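Local coordinates for enolase (alpha proteobacterium BAL199, PDB 3UGV), which probably acts as a magnesium-dependent enzyme of the enolase superfamily, of the mandelate racemase type, with its substrate unknown, at residues 226-231 with 250-255; 164-169 with 193-198; 299-304 with 324-329. All blocks are in the same frame, centred on the assembly; numbering follows the deposited sequence.

Interaction 1 (226-231 with 250-255); sequences FNQGLD and IEEPVV. With MG (magnesium ion), chain B.
Gln-228 lies alongside Glu-252, and its backbone N donates to Glu-252 O at 2.7 Å, the middle of three rungs joining the loop 226-231 to the strand end and turn at 250-255. The outer rungs are Phe-226 N to Glu-251 O, essentially straight at 178°, and Leu-230 N to Pro-253 O, more bent at 142°. Every second residue of 226-230 therefore serves successive carbonyls. A type I' turn spans Phe-226 to Gly-229, closed by Gly-229 N to Phe-226 O.

The Gln-228 side chain leaves with CG beside its own backbone N (chi1 -59°) and passes the far segment atom by atom. CB rests on Val-254 O at 3.7 Å and CG on the same Val-254 O at 3.5 Å. Farther out, OE1 comes within 3.5 Å of Val-255 CA and within 3.6 Å of Val-255 CG2, while accepting a hydrogen bond from Tyr-256 N. With an alanine here, Tyr-256 N is likely to lose this acceptor and a gap to open beside Val-255. Phe-226 meets Ile-250 CG2 at its ring edge and Leu-230 CD1 over one face.

Glu-251 reaches the magnesium ion through OE2 at 1.9 Å, while its OE1 forms a salt bridge with Lys-194 NZ; Asp-225 and Glu-277 supply the other protein ligands. A metal-bound water lies 2.6 Å from Asn-227 OD1, placed to donate to it. Apolar packing and the backbone bonds together thus hold a second-shell amide, Asn-227, beside a direct metal ligand, Glu-251.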
# COMPACT_ATOMS: atom_id res chain seq x y z
N PHE F 226 -21.98 3.41 -22.17
CA PHE F 226 -23.19 3.15 -21.38
C PHE F 226 -23.78 4.43 -20.83
O PHE F 226 -24.86 4.42 -20.26
CB PHE F 226 -22.88 2.23 -20.21
CG PHE F 226 -22.76 0.79 -20.58
CD1 PHE F 226 -23.89 -0.00 -20.67
CD2 PHE F 226 -21.52 0.22 -20.80
CE1 PHE F 226 -23.79 -1.35 -20.99
CE2 PHE F 226 -21.41 -1.13 -21.13
CZ PHE F 226 -22.55 -1.91 -21.23
N ASN F 227 -23.05 5.53 -20.96
CA ASN F 227 -23.50 6.82 -20.44
C ASN F 227 -23.92 6.80 -18.97
O ASN F 227 -24.96 7.35 -18.63
CB ASN F 227 -24.63 7.39 -21.30
CG ASN F 227 -24.14 7.87 -22.65
OD1 ASN F 227 -23.43 8.87 -22.73
ND2 ASN F 227 -24.49 7.14 -23.71
N GLN F 228 -23.12 6.16 -18.12
CA GLN F 228 -23.35 6.17 -16.68
C GLN F 228 -24.68 5.51 -16.30
O GLN F 228 -25.19 5.76 -15.22
CB GLN F 228 -23.38 7.61 -16.16
CG GLN F 228 -22.12 8.39 -16.41
CD GLN F 228 -22.20 9.80 -15.84
OE1 GLN F 228 -22.34 9.98 -14.63
NE2 GLN F 228 -22.14 10.80 -16.71
N GLY F 229 -25.25 4.69 -17.18
CA GLY F 229 -26.59 4.18 -16.96
C GLY F 229 -26.75 3.03 -15.98
O GLY F 229 -27.87 2.61 -15.68
N LEU F 230 -25.64 2.49 -15.49
CA LEU F 230 -25.71 1.28 -14.68
C LEU F 230 -25.29 1.56 -13.26
O LEU F 230 -24.50 2.47 -13.00
CB LEU F 230 -24.80 0.19 -15.26
CG LEU F 230 -24.93 -0.07 -16.75
CD1 LEU F 230 -24.01 -1.21 -17.13
CD2 LEU F 230 -26.37 -0.40 -17.12
N ASP F 231 -25.81 0.77 -12.32
CA ASP F 231 -25.30 0.78 -10.96
C ASP F 231 -24.21 -0.29 -10.91
O ASP F 231 -24.02 -0.99 -11.90
CB ASP F 231 -26.41 0.58 -9.92
CG ASP F 231 -26.99 -0.86 -9.89
OD1 ASP F 231 -26.29 -1.84 -10.26
OD2 ASP F 231 -28.16 -1.01 -9.48
N ILE F 250 -14.85 0.03 -23.39
CA ILE F 250 -16.12 0.20 -22.71
C ILE F 250 -16.10 1.52 -21.91
O ILE F 250 -15.19 1.76 -21.09
CB ILE F 250 -16.39 -0.96 -21.75
CG1 ILE F 250 -16.48 -2.27 -22.54
CG2 ILE F 250 -17.65 -0.74 -20.93
CD1 ILE F 250 -16.36 -3.49 -21.65
N GLU F 251 -17.11 2.36 -22.13
CA GLU F 251 -17.07 3.73 -21.63
C GLU F 251 -18.13 3.98 -20.56
O GLU F 251 -19.29 3.62 -20.75
CB GLU F 251 -17.27 4.69 -22.81
CG GLU F 251 -17.02 6.14 -22.51
CD GLU F 251 -17.18 7.01 -23.76
OE1 GLU F 251 -16.71 6.60 -24.86
OE2 GLU F 251 -17.80 8.09 -23.65
N GLU F 252 -17.68 4.57 -19.45
CA GLU F 252 -18.52 5.05 -18.33
C GLU F 252 -19.73 4.19 -17.98
O GLU F 252 -20.88 4.61 -18.17
CB GLU F 252 -18.97 6.49 -18.56
CG GLU F 252 -17.85 7.52 -18.42
CD GLU F 252 -18.35 8.96 -18.44
OE1 GLU F 252 -19.30 9.27 -19.20
OE2 GLU F 252 -17.77 9.79 -17.69
N PRO F 253 -19.49 2.97 -17.48
CA PRO F 253 -20.67 2.16 -17.17
C PRO F 253 -21.46 2.70 -15.98
O PRO F 253 -22.66 2.48 -15.93
CB PRO F 253 -20.07 0.78 -16.84
CG PRO F 253 -18.60 1.00 -16.67
CD PRO F 253 -18.24 2.20 -17.46
N VAL F 254 -20.81 3.37 -15.03
CA VAL F 254 -21.46 3.84 -13.81
C VAL F 254 -21.25 5.32 -13.62
O VAL F 254 -20.56 5.95 -14.41
CB VAL F 254 -20.97 3.08 -12.54
CG1 VAL F 254 -21.16 1.59 -12.70
CG2 VAL F 254 -19.51 3.41 -12.24
N VAL F 255 -21.86 5.89 -12.58
CA VAL F 255 -21.80 7.33 -12.36
C VAL F 255 -20.36 7.83 -12.18
O VAL F 255 -19.55 7.22 -11.49
CB VAL F 255 -22.68 7.76 -11.16
CG1 VAL F 255 -22.12 7.19 -9.87
CG2 VAL F 255 -22.74 9.27 -11.09
MG MG B . -19.40 9.16 -23.66
O HOH W 1 -21.22 10.13 -23.41
O HOH W 2 -23.83 4.30 -11.08
O HOH W 3 -19.40 10.28 -25.43
O HOH W 4 -19.79 8.35 -21.74

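Interaction 2 (164-169 with 193-198); sequences NGLWLK and LKLRMG
Leu-166 and Trp-167 run past Leu-195 and Arg-196 with their CA atoms 5.3 Å apart in each pair, the touching parts diverging by 28°, and Arg-196 N donates to Leu-166 O at 3.0 Å. The Arg-196 side chain carries the largest share of the contact. Its chain bends at chi2 (81°), which lays the guanidinium flat on the indole of Trp-167, the planes 12° apart. CZ sits 3.9 Å from the centroid of the six-membered ring of Trp-167, a cation-pi contact over the face, and the CD methylene precedes it as a CH-pi contact on the same ring. Lys-194 CD lies against the opposite face of the guanidinium.

At the guanidinium edge, NH1 meets Gly-165 O at 2.6 Å, in the carbonyl plane and on a lone pair. NH1 also donates to Ser-163 O, and two carbonyls thus fix the group's rotation while the indole holds it flat. Leu-168 CD2 packs on Arg-196 O at 3.3 Å. One water joins Gly-165 N to Lys-194 O, and another can donate to either Trp-167 O or Arg-196 O.

Leu-166 CD1 crosses to Leu-193 CB at 3.9 Å, and both leucines continue onto Leu-181 of helix 171-183. Strand 157-162, this helix and strand 192-196 form a beta-alpha-beta unit of the enolase-superfamily barrel. Strand 192-196 is bonded to strand 221-225 through Met-223 and, by Lys-194, to Asn-162, while helix 202-216 packs on Leu-195.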
# COMPACT_ATOMS: atom_id res chain seq x y z
N ASN F 164 -21.90 9.93 -34.33
CA ASN F 164 -23.17 10.55 -34.71
C ASN F 164 -24.44 9.84 -34.21
O ASN F 164 -25.46 10.49 -34.01
CB ASN F 164 -23.28 10.71 -36.22
CG ASN F 164 -22.84 12.07 -36.71
OD1 ASN F 164 -22.72 13.03 -35.94
ND2 ASN F 164 -22.62 12.17 -38.02
N GLY F 165 -24.38 8.52 -34.03
CA GLY F 165 -25.58 7.77 -33.70
C GLY F 165 -25.40 6.41 -33.06
O GLY F 165 -24.68 6.27 -32.08
N LEU F 166 -26.07 5.40 -33.60
CA LEU F 166 -26.12 4.07 -32.98
C LEU F 166 -26.66 4.18 -31.55
O LEU F 166 -26.08 3.61 -30.60
CB LEU F 166 -24.75 3.39 -33.02
CG LEU F 166 -24.09 3.36 -34.40
CD1 LEU F 166 -22.82 2.52 -34.39
CD2 LEU F 166 -25.07 2.82 -35.44
N TRP F 167 -27.77 4.90 -31.41
CA TRP F 167 -28.45 5.05 -30.13
C TRP F 167 -29.27 3.80 -29.86
O TRP F 167 -29.11 2.80 -30.56
CB TRP F 167 -29.31 6.32 -30.11
CG TRP F 167 -28.47 7.55 -30.03
CD1 TRP F 167 -28.21 8.44 -31.04
CD2 TRP F 167 -27.73 8.00 -28.90
NE1 TRP F 167 -27.37 9.43 -30.59
CE2 TRP F 167 -27.06 9.18 -29.28
CE3 TRP F 167 -27.58 7.53 -27.59
CZ2 TRP F 167 -26.26 9.89 -28.39
CZ3 TRP F 167 -26.78 8.23 -26.72
CH2 TRP F 167 -26.12 9.40 -27.13
N LEU F 168 -30.13 3.83 -28.84
CA LEU F 168 -30.76 2.59 -28.34
C LEU F 168 -31.99 2.13 -29.12
O LEU F 168 -33.02 1.80 -28.53
CB LEU F 168 -31.06 2.69 -26.83
CG LEU F 168 -29.82 2.95 -25.95
CD1 LEU F 168 -30.07 2.68 -24.45
CD2 LEU F 168 -28.63 2.12 -26.43
N LYS F 169 -31.86 2.08 -30.44
CA LYS F 169 -32.90 1.55 -31.32
C LYS F 169 -32.74 0.04 -31.50
O LYS F 169 -31.93 -0.59 -30.81
CB LYS F 169 -32.86 2.27 -32.67
CG LYS F 169 -33.04 3.79 -32.54
CD LYS F 169 -33.05 4.47 -33.89
CE LYS F 169 -31.72 4.28 -34.61
NZ LYS F 169 -31.74 4.87 -35.99
N LEU F 193 -16.63 3.22 -34.74
CA LEU F 193 -17.97 3.76 -34.57
C LEU F 193 -18.24 3.73 -33.07
O LEU F 193 -17.84 2.78 -32.41
CB LEU F 193 -19.00 2.84 -35.26
CG LEU F 193 -18.87 2.67 -36.77
CD1 LEU F 193 -19.86 1.65 -37.28
CD2 LEU F 193 -19.11 4.01 -37.47
N LYS F 194 -18.89 4.75 -32.52
CA LYS F 194 -19.39 4.62 -31.16
C LYS F 194 -20.75 3.94 -31.13
O LYS F 194 -21.69 4.37 -31.79
CB LYS F 194 -19.47 5.97 -30.44
CG LYS F 194 -20.06 5.83 -29.03
CD LYS F 194 -19.67 6.97 -28.14
CE LYS F 194 -18.25 6.80 -27.66
NZ LYS F 194 -17.79 8.07 -27.04
N LEU F 195 -20.85 2.89 -30.33
CA LEU F 195 -22.09 2.14 -30.19
C LEU F 195 -22.65 2.33 -28.77
O LEU F 195 -21.97 2.05 -27.78
CB LEU F 195 -21.82 0.66 -30.48
CG LEU F 195 -22.97 -0.31 -30.30
CD1 LEU F 195 -24.03 0.01 -31.32
CD2 LEU F 195 -22.51 -1.75 -30.44
N ARG F 196 -23.88 2.82 -28.65
CA ARG F 196 -24.46 3.00 -27.33
C ARG F 196 -25.13 1.72 -26.83
O ARG F 196 -25.77 0.99 -27.60
CB ARG F 196 -25.46 4.16 -27.30
CG ARG F 196 -24.82 5.54 -27.15
CD ARG F 196 -24.27 6.12 -28.46
NE ARG F 196 -23.58 7.39 -28.23
CZ ARG F 196 -23.26 8.27 -29.19
NH1 ARG F 196 -23.57 8.01 -30.45
NH2 ARG F 196 -22.62 9.40 -28.89
N MET F 197 -24.95 1.44 -25.55
CA MET F 197 -25.56 0.27 -24.92
C MET F 197 -26.32 0.67 -23.66
O MET F 197 -26.18 1.79 -23.15
CB MET F 197 -24.50 -0.78 -24.58
CG MET F 197 -23.91 -1.51 -25.81
SD MET F 197 -23.14 -3.09 -25.34
CE MET F 197 -22.63 -3.74 -26.92
N GLY F 198 -27.13 -0.24 -23.16
CA GLY F 198 -27.93 0.02 -21.97
C GLY F 198 -29.41 -0.26 -22.17
O GLY F 198 -30.25 0.34 -21.51
O HOH W 5 -22.06 6.60 -33.61
O HOH W 6 -27.13 0.95 -30.02

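Interaction 3 (299-304 with 324-329); sequences PDFMRI and MSTHLY
Phe-301 slides past Tyr-329 in the opposite direction, its CB over the tyrosine face, 4.2 Å from the centroid of the Tyr-329 ring and 27° off the normal. Phe-301 CD2 reaches Tyr-329 CB at 3.7 Å, while Thr-326 CG2 lies at the edge of the phenylalanine ring. Met-302 CB touches Tyr-329 OH at 3.3 Å, a hydroxyl hydrogen-bonded with Glu-76 N.

The polar centre is Asp-300. A chi1 of 173°, which sets CG trans to the backbone N, brings the carboxylate close to His-327, and ND1 of His-327 donates to Asp-300 OD2 at 2.6 Å. OD2 uses its anti lone pair and lies near the imidazole plane, although the carboxylate and ring planes are 47° apart. The other oxygen, OD1, caps the short helix 301-304 by accepting from Met-302 N at 3.0 Å, from above the carboxylate plane. Both oxygens are thus engaged, which restrains the carboxylate; the bond to ND1 and Leu-328 CG on one face limit the imidazole's rotation.

The His-327 side chain comes to about 4 Å from the magnesium ion at its nearest atoms. The arrangement resembles the His-Asp pair at neighbouring strand ends in barrels of mandelate racemase-type enzymes.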
# COMPACT_ATOMS: atom_id res chain seq x y z
N PRO F 299 -10.96 13.59 -22.12
CA PRO F 299 -11.51 14.84 -21.57
C PRO F 299 -12.40 15.59 -22.55
O PRO F 299 -12.20 15.56 -23.76
CB PRO F 299 -10.25 15.66 -21.25
CG PRO F 299 -9.18 14.65 -21.14
CD PRO F 299 -9.50 13.61 -22.16
N ASP F 300 -13.41 16.25 -21.99
CA ASP F 300 -14.32 17.11 -22.72
C ASP F 300 -13.83 18.55 -22.52
O ASP F 300 -13.49 18.92 -21.40
CB ASP F 300 -15.72 16.94 -22.12
CG ASP F 300 -16.72 17.92 -22.69
OD1 ASP F 300 -16.69 19.09 -22.28
OD2 ASP F 300 -17.55 17.51 -23.54
N PHE F 301 -13.81 19.35 -23.59
CA PHE F 301 -13.19 20.69 -23.53
C PHE F 301 -13.89 21.74 -22.65
O PHE F 301 -13.25 22.66 -22.13
CB PHE F 301 -12.92 21.24 -24.94
CG PHE F 301 -11.90 20.43 -25.69
CD1 PHE F 301 -10.55 20.65 -25.51
CD2 PHE F 301 -12.30 19.40 -26.52
CE1 PHE F 301 -9.61 19.89 -26.17
CE2 PHE F 301 -11.37 18.63 -27.19
CZ PHE F 301 -10.02 18.87 -27.01
N MET F 302 -15.20 21.63 -22.49
CA MET F 302 -15.87 22.56 -21.59
C MET F 302 -15.62 22.21 -20.12
O MET F 302 -15.76 23.06 -19.25
CB MET F 302 -17.36 22.67 -21.89
CG MET F 302 -18.20 21.63 -21.22
SD MET F 302 -19.96 21.92 -21.45
CE MET F 302 -20.63 20.37 -20.86
N ARG F 303 -15.22 20.96 -19.85
CA ARG F 303 -15.05 20.50 -18.48
C ARG F 303 -13.59 20.44 -18.04
O ARG F 303 -13.28 20.72 -16.88
CB ARG F 303 -15.69 19.12 -18.28
CG ARG F 303 -17.20 19.08 -18.44
CD ARG F 303 -17.81 17.74 -17.98
NE ARG F 303 -19.24 17.66 -18.31
CZ ARG F 303 -19.74 17.00 -19.36
NH1 ARG F 303 -18.95 16.33 -20.19
NH2 ARG F 303 -21.05 17.01 -19.59
N ILE F 304 -12.69 20.08 -18.96
CA ILE F 304 -11.28 19.96 -18.61
C ILE F 304 -10.59 21.32 -18.44
O ILE F 304 -9.51 21.40 -17.84
CB ILE F 304 -10.50 19.12 -19.64
CG1 ILE F 304 -9.17 18.64 -19.04
CG2 ILE F 304 -10.26 19.92 -20.91
CD1 ILE F 304 -9.29 17.36 -18.21
N MET F 324 -4.90 9.08 -24.79
CA MET F 324 -5.83 10.16 -24.54
C MET F 324 -6.63 10.43 -25.81
O MET F 324 -6.04 10.59 -26.89
CB MET F 324 -5.04 11.39 -24.10
CG MET F 324 -5.84 12.62 -23.76
SD MET F 324 -4.75 13.74 -22.86
CE MET F 324 -5.71 15.25 -22.82
N SER F 325 -7.95 10.46 -25.69
CA SER F 325 -8.85 10.73 -26.82
C SER F 325 -9.64 11.98 -26.50
O SER F 325 -9.51 12.53 -25.41
CB SER F 325 -9.79 9.54 -27.07
OG SER F 325 -9.09 8.40 -27.55
N THR F 326 -10.47 12.44 -27.43
CA THR F 326 -11.25 13.65 -27.20
C THR F 326 -12.71 13.36 -26.95
O THR F 326 -13.19 12.26 -27.16
CB THR F 326 -11.19 14.63 -28.39
OG1 THR F 326 -11.72 14.00 -29.57
CG2 THR F 326 -9.76 15.08 -28.65
N HIS F 327 -13.42 14.38 -26.49
CA HIS F 327 -14.86 14.30 -26.39
C HIS F 327 -15.49 15.61 -26.84
O HIS F 327 -15.18 16.67 -26.30
CB HIS F 327 -15.30 14.02 -24.96
CG HIS F 327 -16.78 13.96 -24.80
ND1 HIS F 327 -17.50 14.96 -24.19
CD2 HIS F 327 -17.68 13.02 -25.20
CE1 HIS F 327 -18.78 14.63 -24.19
NE2 HIS F 327 -18.92 13.47 -24.80
N LEU F 328 -16.35 15.51 -27.84
CA LEU F 328 -16.96 16.66 -28.50
C LEU F 328 -15.91 17.63 -29.09
O LEU F 328 -14.71 17.32 -29.12
CB LEU F 328 -17.94 17.36 -27.55
CG LEU F 328 -19.11 16.50 -27.06
CD1 LEU F 328 -20.00 17.25 -26.06
CD2 LEU F 328 -19.93 15.99 -28.24
N TYR F 329 -16.38 18.77 -29.58
CA TYR F 329 -15.51 19.83 -30.10
C TYR F 329 -14.46 19.32 -31.06
O TYR F 329 -13.26 19.47 -30.82
CB TYR F 329 -14.83 20.58 -28.95
CG TYR F 329 -15.79 20.99 -27.86
CD1 TYR F 329 -16.43 22.21 -27.91
CD2 TYR F 329 -16.07 20.14 -26.80
CE1 TYR F 329 -17.32 22.60 -26.93
CE2 TYR F 329 -16.96 20.51 -25.81
CZ TYR F 329 -17.59 21.75 -25.88
OH TYR F 329 -18.47 22.14 -24.91

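Overall arrangement
Interactions 1 and 2 meet directly: Glu-251 OE1 forms a salt bridge with Lys-194 NZ at 2.8 Å, and Phe-226 packs on Met-197, both contacts reaching the same parallel sheet. Interaction 3 touches neither, its centre lying about 17 and 19 Å from theirs, yet the His-327 side chain comes to about 4 Å from the same magnesium ion. It is wholly buried near the middle of the chain, as interaction 2 is buried farther out, whereas interaction 1 is only partly buried. Their chemistry differs too: a backbone ladder ending at a metal ligand, an arginine stacked on an indole, and a histidine-carboxylate bond among aromatic side chains. Interactions 1 and 3 also touch the second subunit.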